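BIFUNCTIONAL PROTEIN Proline utilization A (PutA) (Corynebacterium freiburgense, PDB 5UX5) catalyses the two-step oxidation of proline to glutamate, joining an FAD-dependent proline dehydrogenase to an NAD-dependent aldehyde dehydrogenase in one chain, probably with channelling of the intermediate. Local coordinates at residues A522-A527 against G604-L609; A527-E532 against F563-A568; G826-E831 against I837-S842. One frame throughout, in Å; residues are numbered along the deposited sequence.

Interaction 1: residues A522-A527 against G604-L609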
loop_
_atom_site.group_PDB
_atom_site.type_symbol
_atom_site.label_atom_id
_atom_site.label_comp_id
_atom_site.label_asym_id
_atom_site.label_seq_id
_atom_site.Cartn_x
_atom_site.Cartn_y
_atom_site.Cartn_z
ATOM N N ALA A 522 26.483 11.865 -6.966
ATOM C CA ALA A 522 26.404 12.814 -5.866
ATOM C C ALA A 522 25.255 13.789 -6.057
ATOM O O ALA A 522 24.591 14.176 -5.086
ATOM C CB ALA A 522 27.734 13.551 -5.729
ATOM N N LEU A 523 25.032 14.233 -7.294
ATOM C CA LEU A 523 23.912 15.121 -7.555
ATOM C C LEU A 523 22.591 14.407 -7.311
ATOM O O LEU A 523 21.682 14.976 -6.695
ATOM C CB LEU A 523 23.971 15.655 -8.981
ATOM C CG LEU A 523 25.034 16.709 -9.276
ATOM C CD1 LEU A 523 24.945 17.124 -10.696
ATOM C CD2 LEU A 523 24.890 17.885 -8.387
ATOM N N LEU A 524 22.460 13.154 -7.769
ATOM C CA LEU A 524 21.191 12.466 -7.565
ATOM C C LEU A 524 20.909 12.267 -6.078
ATOM O O LEU A 524 19.791 12.526 -5.610
ATOM C CB LEU A 524 21.189 11.135 -8.295
ATOM C CG LEU A 524 21.114 11.334 -9.801
ATOM C CD1 LEU A 524 21.444 10.029 -10.589
ATOM C CD2 LEU A 524 19.759 11.859 -10.136
ATOM N N GLN A 525 21.931 11.874 -5.310
ATOM C CA GLN A 525 21.731 11.627 -3.892
ATOM C C GLN A 525 21.337 12.912 -3.195
ATOM O O GLN A 525 20.434 12.925 -2.354
ATOM C CB GLN A 525 23.000 11.034 -3.279
ATOM C CG GLN A 525 23.369 9.622 -3.761
ATOM C CD GLN A 525 22.413 8.545 -3.268
ATOM O OE1 GLN A 525 21.500 8.810 -2.479
ATOM N NE2 GLN A 525 22.623 7.318 -3.729
ATOM N N ARG A 526 21.955 14.014 -3.598
ATOM C CA ARG A 526 21.595 15.307 -3.049
ATOM C C ARG A 526 20.188 15.705 -3.482
ATOM O O ARG A 526 19.430 16.305 -2.703
ATOM C CB ARG A 526 22.621 16.338 -3.509
ATOM C CG ARG A 526 23.171 17.161 -2.386
ATOM C CD ARG A 526 24.613 17.473 -2.647
ATOM N NE ARG A 526 24.733 18.507 -3.659
ATOM C CZ ARG A 526 25.609 18.459 -4.651
ATOM N NH1 ARG A 526 26.428 17.412 -4.760
ATOM N NH2 ARG A 526 25.655 19.448 -5.534
ATOM N N ALA A 527 19.822 15.376 -4.729
ATOM C CA ALA A 527 18.475 15.660 -5.208
ATOM C C ALA A 527 17.440 14.929 -4.376
ATOM O O ALA A 527 16.361 15.461 -4.102
ATOM C CB ALA A 527 18.351 15.286 -6.681
ATOM N N GLY A 604 11.907 10.202 -14.942
ATOM C CA GLY A 604 12.578 10.249 -16.232
ATOM C C GLY A 604 13.784 11.162 -16.254
ATOM O O GLY A 604 14.780 10.861 -16.912
ATOM N N VAL A 605 13.693 12.309 -15.578
ATOM C CA VAL A 605 14.845 13.193 -15.451
ATOM C C VAL A 605 15.982 12.490 -14.698
ATOM O O VAL A 605 17.136 12.483 -15.148
ATOM C CB VAL A 605 14.413 14.526 -14.802
ATOM C CG1 VAL A 605 15.595 15.391 -14.377
ATOM C CG2 VAL A 605 13.575 15.307 -15.801
ATOM N N PHE A 606 15.678 11.862 -13.560
ATOM C CA PHE A 606 16.733 11.166 -12.826
ATOM C C PHE A 606 17.349 10.023 -13.649
ATOM O O PHE A 606 18.569 9.801 -13.604
ATOM C CB PHE A 606 16.194 10.668 -11.492
ATOM C CG PHE A 606 15.900 11.775 -10.504
ATOM C CD1 PHE A 606 16.649 12.941 -10.503
ATOM C CD2 PHE A 606 14.857 11.662 -9.605
ATOM C CE1 PHE A 606 16.375 13.969 -9.608
ATOM C CE2 PHE A 606 14.569 12.692 -8.717
ATOM C CZ PHE A 606 15.326 13.841 -8.714
ATOM N N ALA A 607 16.528 9.302 -14.427
ATOM C CA ALA A 607 17.050 8.190 -15.216
ATOM C C ALA A 607 18.002 8.675 -16.307
ATOM O O ALA A 607 19.047 8.052 -16.554
ATOM C CB ALA A 607 15.898 7.389 -15.826
ATOM N N SER A 608 17.663 9.797 -16.947
ATOM C CA SER A 608 18.525 10.388 -17.961
ATOM C C SER A 608 19.847 10.832 -17.357
ATOM O O SER A 608 20.919 10.578 -17.928
ATOM C CB SER A 608 17.827 11.586 -18.614
ATOM O OG SER A 608 16.613 11.222 -19.242
ATOM N N LEU A 609 19.785 11.545 -16.223
ATOM C CA LEU A 609 21.008 11.995 -15.570
ATOM C C LEU A 609 21.881 10.815 -15.172
ATOM O O LEU A 609 23.082 10.806 -15.451
ATOM C CB LEU A 609 20.700 12.860 -14.350
ATOM C CG LEU A 609 20.061 14.232 -14.491
ATOM C CD1 LEU A 609 20.180 14.897 -13.148
ATOM C CD2 LEU A 609 20.774 15.054 -15.535
#
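Leu524 and Phe606 both carry CG on the far side from their own carbonyl carbon, with chi1 at -71° and -70°, and these torsions send a leucine methyl and a phenyl ring into the same gap between two helices. The setting is the Rossmann-type NAD-binding region of the aldehyde dehydrogenase fold. Helix 599-611 makes the beta-alpha-beta crossover from strand 580-591 to strand 614-618, and helix 517-533 packs beside it. The two local axes run nearly antiparallel, at 159°, and stay 10.8 Å apart, a spacing wide enough for large side chains to fill the interface. Neither Leu524 nor Phe606 leaves its helix aimed straight at the partner. Their outer atoms do the touching, the two side chains sliding past each other in opposite senses until Leu524 CD2 lies 3.3 Å from Phe606 CD1. The far end of the ring is met by a much shorter side chain: Ala527 CB, one turn further along, sits 3.8 Å from Phe606 CE1. Leucine and alanine both approach the ring obliquely, so this is apolar packing and not a stack. The aromatic group is further enclosed by Leu634 of helix 624-636 and Ala564 of helix 550-574, so that Phe606 sits among several helices at once. Every residue that touches here is buried. The same Leu524 CD2 methyl also approaches Leu609 more loosely, standing 4.3 Å from Leu609 CD1.

Interaction 2: residues A527-E532 against F563-A568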
loop_
_atom_site.group_PDB
_atom_site.type_symbol
_atom_site.label_atom_id
_atom_site.label_comp_id
_atom_site.label_asym_id
_atom_site.label_seq_id
_atom_site.Cartn_x
_atom_site.Cartn_y
_atom_site.Cartn_z
ATOM N N ALA A 527 19.822 15.376 -4.729
ATOM C CA ALA A 527 18.475 15.660 -5.208
ATOM C C ALA A 527 17.440 14.929 -4.376
ATOM O O ALA A 527 16.361 15.461 -4.102
ATOM C CB ALA A 527 18.351 15.286 -6.681
ATOM N N ALA A 528 17.753 13.706 -3.955
ATOM C CA ALA A 528 16.811 12.982 -3.119
ATOM C C ALA A 528 16.722 13.610 -1.723
ATOM O O ALA A 528 15.629 13.725 -1.158
ATOM C CB ALA A 528 17.200 11.505 -3.071
ATOM N N ASP A 529 17.849 14.058 -1.164
ATOM C CA ASP A 529 17.803 14.750 0.122
ATOM C C ASP A 529 16.950 16.009 0.040
ATOM O O ASP A 529 16.138 16.274 0.938
ATOM C CB ASP A 529 19.213 15.116 0.595
ATOM C CG ASP A 529 20.022 13.912 1.063
ATOM O OD1 ASP A 529 19.463 12.795 1.142
ATOM O OD2 ASP A 529 21.225 14.091 1.356
ATOM N N GLU A 530 17.118 16.794 -1.042
ATOM C CA GLU A 530 16.392 18.056 -1.191
ATOM C C GLU A 530 14.919 17.838 -1.500
ATOM O O GLU A 530 14.070 18.626 -1.067
ATOM C CB GLU A 530 17.008 18.916 -2.291
ATOM C CG GLU A 530 18.387 19.468 -1.991
ATOM C CD GLU A 530 18.363 20.465 -0.866
ATOM O OE1 GLU A 530 17.258 20.868 -0.432
ATOM O OE2 GLU A 530 19.462 20.844 -0.405
ATOM N N LEU A 531 14.583 16.784 -2.234
ATOM C CA LEU A 531 13.169 16.491 -2.422
ATOM C C LEU A 531 12.500 16.251 -1.082
ATOM O O LEU A 531 11.410 16.773 -0.829
ATOM C CB LEU A 531 12.983 15.287 -3.349
ATOM C CG LEU A 531 13.193 15.577 -4.825
ATOM C CD1 LEU A 531 13.163 14.290 -5.601
ATOM C CD2 LEU A 531 12.095 16.483 -5.291
ATOM N N GLU A 532 13.166 15.503 -0.194
ATOM C CA GLU A 532 12.610 15.217 1.129
ATOM C C GLU A 532 12.341 16.501 1.920
ATOM O O GLU A 532 11.298 16.621 2.567
ATOM C CB GLU A 532 13.558 14.286 1.895
ATOM C CG GLU A 532 12.986 13.734 3.176
ATOM C CD GLU A 532 11.692 12.947 2.961
ATOM O OE1 GLU A 532 10.603 13.540 3.200
ATOM O OE2 GLU A 532 11.766 11.753 2.542
ATOM N N PHE A 563 13.358 7.150 -6.894
ATOM C CA PHE A 563 13.943 7.119 -8.235
ATOM C C PHE A 563 15.359 7.695 -8.227
ATOM O O PHE A 563 16.258 7.152 -8.877
ATOM C CB PHE A 563 13.073 7.853 -9.250
ATOM C CG PHE A 563 11.879 7.064 -9.725
ATOM C CD1 PHE A 563 11.992 5.725 -10.058
ATOM C CD2 PHE A 563 10.618 7.674 -9.826
ATOM C CE1 PHE A 563 10.853 4.990 -10.502
ATOM C CE2 PHE A 563 9.483 6.956 -10.246
ATOM C CZ PHE A 563 9.589 5.616 -10.579
ATOM N N ALA A 564 15.576 8.803 -7.517
ATOM C CA ALA A 564 16.907 9.403 -7.491
ATOM C C ALA A 564 17.932 8.450 -6.887
ATOM O O ALA A 564 19.021 8.274 -7.437
ATOM C CB ALA A 564 16.882 10.722 -6.725
ATOM N N ARG A 565 17.601 7.813 -5.764
ATOM C CA ARG A 565 18.561 6.917 -5.118
ATOM C C ARG A 565 18.746 5.624 -5.904
ATOM O O ARG A 565 19.880 5.176 -6.111
ATOM C CB ARG A 565 18.114 6.609 -3.688
ATOM C CG ARG A 565 18.201 7.810 -2.776
ATOM C CD ARG A 565 18.424 7.419 -1.318
ATOM N NE ARG A 565 17.619 8.290 -0.467
ATOM C CZ ARG A 565 17.962 9.519 -0.106
ATOM N NH1 ARG A 565 17.119 10.230 0.631
ATOM N NH2 ARG A 565 19.148 10.025 -0.472
ATOM N N TYR A 566 17.654 5.039 -6.389
ATOM C CA TYR A 566 17.748 3.800 -7.150
ATOM C C TYR A 566 18.550 3.999 -8.436
ATOM O O TYR A 566 19.462 3.221 -8.730
ATOM C CB TYR A 566 16.357 3.272 -7.471
ATOM C CG TYR A 566 16.384 1.929 -8.144
ATOM C CD1 TYR A 566 16.778 0.820 -7.440
ATOM C CD2 TYR A 566 16.005 1.757 -9.478
ATOM C CE1 TYR A 566 16.813 -0.427 -8.011
ATOM C CE2 TYR A 566 16.029 0.473 -10.076
ATOM C CZ TYR A 566 16.441 -0.609 -9.330
ATOM O OH TYR A 566 16.498 -1.893 -9.832
ATOM N N TYR A 567 18.217 5.029 -9.226
ATOM C CA TYR A 567 18.922 5.210 -10.494
ATOM C C TYR A 567 20.358 5.642 -10.266
ATOM O O TYR A 567 21.215 5.387 -11.119
ATOM C CB TYR A 567 18.198 6.196 -11.423
ATOM C CG TYR A 567 16.827 5.710 -11.915
ATOM C CD1 TYR A 567 16.575 4.360 -12.148
ATOM C CD2 TYR A 567 15.782 6.606 -12.126
ATOM C CE1 TYR A 567 15.317 3.923 -12.580
ATOM C CE2 TYR A 567 14.522 6.172 -12.570
ATOM C CZ TYR A 567 14.297 4.826 -12.795
ATOM O OH TYR A 567 13.050 4.385 -13.223
ATOM N N ALA A 568 20.646 6.275 -9.123
ATOM C CA ALA A 568 22.042 6.516 -8.749
ATOM C C ALA A 568 22.814 5.204 -8.603
ATOM O O ALA A 568 23.903 5.047 -9.165
ATOM C CB ALA A 568 22.113 7.328 -7.464
#
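Ala564 is the first residue of 563-568 to reach the other helix: its CB points toward that helix and meets Ala528 CB at 3.8 Å. The backbone spacing is consistent with such small side chains, the CA atoms of Ala528 and Ala564 standing 5.7 Å apart and the local axes 9.4 Å apart at an almost antiparallel 170°. Arg565, next in line, supplies the polar half of the contact. Its CB does not aim at the partner helix, but the chain, bent at chi3, carries the guanidinium back over Ala528. The alanine CB then lies against one face of the planar group, toward its rim, 3.6 Å from Arg565 NH2. At the edge of that group, and close to its plane, comes OD1 of Asp529. Arg565 NH2 donates to Asp529 OD1 over 3.2 Å with an N-H...O angle of 157°, a salt bridge in which the oxygen is met from above the carboxylate plane, the two flat groups being turned 52° against each other. Gln525 offers the same NH2 a second, weak hydrogen bond from one turn earlier on helix 517-533. Further along, Tyr567 has its OH bonded to Gly902 N and its ring meeting that of Tyr906, while Ala568 returns to helix 517-533 at Leu524. This is an antiparallel helix-helix packing with alanines at the interface and a salt bridge at its rim, here joining helices 517-533 and 550-574 in the helical layer that flanks the NAD-binding Rossmann-type sheet of an aldehyde dehydrogenase.

Interaction 3: residues G826-E831 against I837-S842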
loop_
_atom_site.group_PDB
_atom_site.type_symbol
_atom_site.label_atom_id
_atom_site.label_comp_id
_atom_site.label_asym_id
_atom_site.label_seq_id
_atom_site.Cartn_x
_atom_site.Cartn_y
_atom_site.Cartn_z
ATOM N N GLY A 826 -16.099 -2.159 -13.317
ATOM C CA GLY A 826 -17.023 -3.102 -13.941
ATOM C C GLY A 826 -16.824 -4.500 -13.382
ATOM O O GLY A 826 -15.687 -4.936 -13.176
ATOM N N ILE A 827 -17.930 -5.210 -13.166
ATOM C CA ILE A 827 -17.899 -6.585 -12.674
ATOM C C ILE A 827 -18.218 -7.511 -13.827
ATOM O O ILE A 827 -19.217 -7.316 -14.522
ATOM C CB ILE A 827 -18.900 -6.821 -11.533
ATOM C CG1 ILE A 827 -18.734 -5.760 -10.446
ATOM C CG2 ILE A 827 -18.735 -8.247 -10.982
ATOM C CD1 ILE A 827 -19.715 -5.899 -9.324
ATOM N N MET A 828 -17.367 -8.506 -14.034
ATOM C CA MET A 828 -17.618 -9.582 -14.976
ATOM C C MET A 828 -17.828 -10.859 -14.188
ATOM O O MET A 828 -17.219 -11.048 -13.133
ATOM C CB MET A 828 -16.464 -9.743 -15.958
ATOM C CG MET A 828 -15.978 -8.437 -16.511
ATOM S SD MET A 828 -14.628 -8.654 -17.682
ATOM C CE MET A 828 -15.490 -9.235 -19.136
ATOM N N HIS A 829 -18.741 -11.702 -14.655
ATOM C CA HIS A 829 -19.023 -12.976 -14.002
ATOM C C HIS A 829 -18.523 -14.094 -14.902
ATOM O O HIS A 829 -19.076 -14.316 -15.984
ATOM C CB HIS A 829 -20.512 -13.126 -13.711
ATOM C CG HIS A 829 -21.058 -12.048 -12.832
ATOM N ND1 HIS A 829 -20.977 -12.096 -11.455
ATOM C CD2 HIS A 829 -21.717 -10.904 -13.136
ATOM C CE1 HIS A 829 -21.549 -11.015 -10.949
ATOM N NE2 HIS A 829 -22.010 -10.278 -11.947
ATOM N N ALA A 830 -17.506 -14.813 -14.443
ATOM C CA ALA A 830 -16.893 -15.881 -15.215
ATOM C C ALA A 830 -17.235 -17.244 -14.626
ATOM O O ALA A 830 -17.446 -17.385 -13.417
ATOM C CB ALA A 830 -15.376 -15.706 -15.288
ATOM N N GLU A 831 -17.306 -18.249 -15.506
ATOM C CA GLU A 831 -17.657 -19.606 -15.100
ATOM C C GLU A 831 -16.495 -20.368 -14.478
ATOM O O GLU A 831 -16.738 -21.383 -13.819
ATOM C CB GLU A 831 -18.174 -20.388 -16.301
ATOM N N ILE A 837 -9.158 -15.899 -16.642
ATOM C CA ILE A 837 -7.821 -15.550 -17.116
ATOM C C ILE A 837 -7.851 -15.207 -18.596
ATOM O O ILE A 837 -7.136 -14.307 -19.041
ATOM C CB ILE A 837 -6.807 -16.665 -16.830
ATOM C CG1 ILE A 837 -6.623 -16.858 -15.334
ATOM C CG2 ILE A 837 -5.471 -16.271 -17.390
ATOM C CD1 ILE A 837 -5.795 -18.046 -15.001
ATOM N N GLU A 838 -8.653 -15.929 -19.392
ATOM C CA GLU A 838 -8.819 -15.534 -20.786
ATOM C C GLU A 838 -9.320 -14.105 -20.881
ATOM O O GLU A 838 -8.818 -13.316 -21.691
ATOM C CB GLU A 838 -9.799 -16.455 -21.504
ATOM C CG GLU A 838 -9.262 -17.748 -22.079
ATOM C CD GLU A 838 -10.400 -18.565 -22.684
ATOM O OE1 GLU A 838 -10.555 -19.763 -22.342
ATOM O OE2 GLU A 838 -11.169 -17.981 -23.482
ATOM N N TRP A 839 -10.299 -13.745 -20.043
ATOM C CA TRP A 839 -10.877 -12.408 -20.117
ATOM C C TRP A 839 -9.877 -11.344 -19.689
ATOM O O TRP A 839 -9.802 -10.279 -20.312
ATOM C CB TRP A 839 -12.150 -12.335 -19.283
ATOM C CG TRP A 839 -13.286 -13.135 -19.850
ATOM C CD1 TRP A 839 -13.320 -13.820 -21.040
ATOM C CD2 TRP A 839 -14.550 -13.341 -19.239
ATOM N NE1 TRP A 839 -14.530 -14.443 -21.197
ATOM C CE2 TRP A 839 -15.307 -14.160 -20.104
ATOM C CE3 TRP A 839 -15.121 -12.909 -18.034
ATOM C CZ2 TRP A 839 -16.593 -14.555 -19.802
ATOM C CZ3 TRP A 839 -16.390 -13.299 -17.733
ATOM C CH2 TRP A 839 -17.121 -14.118 -18.615
ATOM N N GLN A 840 -9.119 -11.602 -18.617
ATOM C CA GLN A 840 -8.103 -10.652 -18.161
ATOM C C GLN A 840 -7.037 -10.397 -19.230
ATOM O O GLN A 840 -6.459 -9.303 -19.291
ATOM C CB GLN A 840 -7.462 -11.180 -16.874
ATOM C CG GLN A 840 -6.442 -10.267 -16.190
ATOM C CD GLN A 840 -6.138 -10.736 -14.790
ATOM O OE1 GLN A 840 -6.230 -11.925 -14.494
ATOM N NE2 GLN A 840 -5.787 -9.805 -13.912
ATOM N N ASN A 841 -6.792 -11.373 -20.102
ATOM C CA ASN A 841 -5.718 -11.298 -21.081
ATOM C C ASN A 841 -6.132 -10.678 -22.412
ATOM O O ASN A 841 -5.256 -10.415 -23.246
ATOM C CB ASN A 841 -5.148 -12.700 -21.319
ATOM C CG ASN A 841 -4.316 -13.192 -20.130
ATOM O OD1 ASN A 841 -3.763 -12.394 -19.362
ATOM N ND2 ASN A 841 -4.223 -14.503 -19.981
ATOM N N SER A 842 -7.430 -10.414 -22.628
ATOM C CA SER A 842 -7.955 -9.948 -23.913
ATOM C C SER A 842 -8.494 -8.512 -23.881
ATOM O O SER A 842 -9.372 -8.159 -24.667
ATOM C CB SER A 842 -9.049 -10.892 -24.395
ATOM O OG SER A 842 -9.993 -11.135 -23.371
#
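A buried, largely apolar contact joins the C-terminal half of strand 824-830 to the helix that follows it, with Trp839 reaching from helix 833-841 to Met828 and Ala830. These two alternate residues of the strand present their side chains on the face turned to the helix, while His829 between them points away and hydrogen-bonds Asp807 through NE2. The six-membered part of the indole does the work. Ala830 CB lies 3.6 Å from Trp839 CZ3, approaching obliquely, and Met828 CE comes to 3.9 Å from Trp839 CE3. The methionine chain is extended through chi2 and then turns at chi3 (76°), which brings the terminal methyl near CE3 of the indole. Its sulfur also belongs to the contact: Met828 SD is 5.4 Å from the centroid of the six-membered ring, a Met-aromatic pair of oblique geometry. Both elements belong to the catalytic half of the aldehyde dehydrogenase fold, an alpha/beta arrangement in which strand 824-830 runs beside, and parallel to, strand 728-734. Ile732 of that neighbouring strand touches both Ala830 and Trp839, so the indole spans two strands. Between the two alternating side chains, the backbone itself meets the ring: His829 O lies in the indole plane at its edge, 3.3 Å from Trp839 CH2, so the carbonyl faces the C-H rim of the aromatic system and not its pi face. Trp839 O accepts a hydrogen bond from His816 NE2, and Pro811 touches the indole side chain.

Interactions 1 and 2 share one helix, 517-533, which packs on helix 599-611 in the first and on helix 550-574 in the second, with Ala527 common to both segments. Their centres are 6 Å apart, and Gln525 and Ala564 bridge between them. Interaction 1 is wholly buried and apolar, spaced by large side chains; interaction 2 is tighter, only partly buried, and has a salt bridge at its exposed edge. Interaction 3 lies about 40 Å from both, between centres, in the catalytic half of the same dehydrogenase module. It too is buried, but replaces helix-helix packing with an indole meeting a strand's side chains and carbonyl.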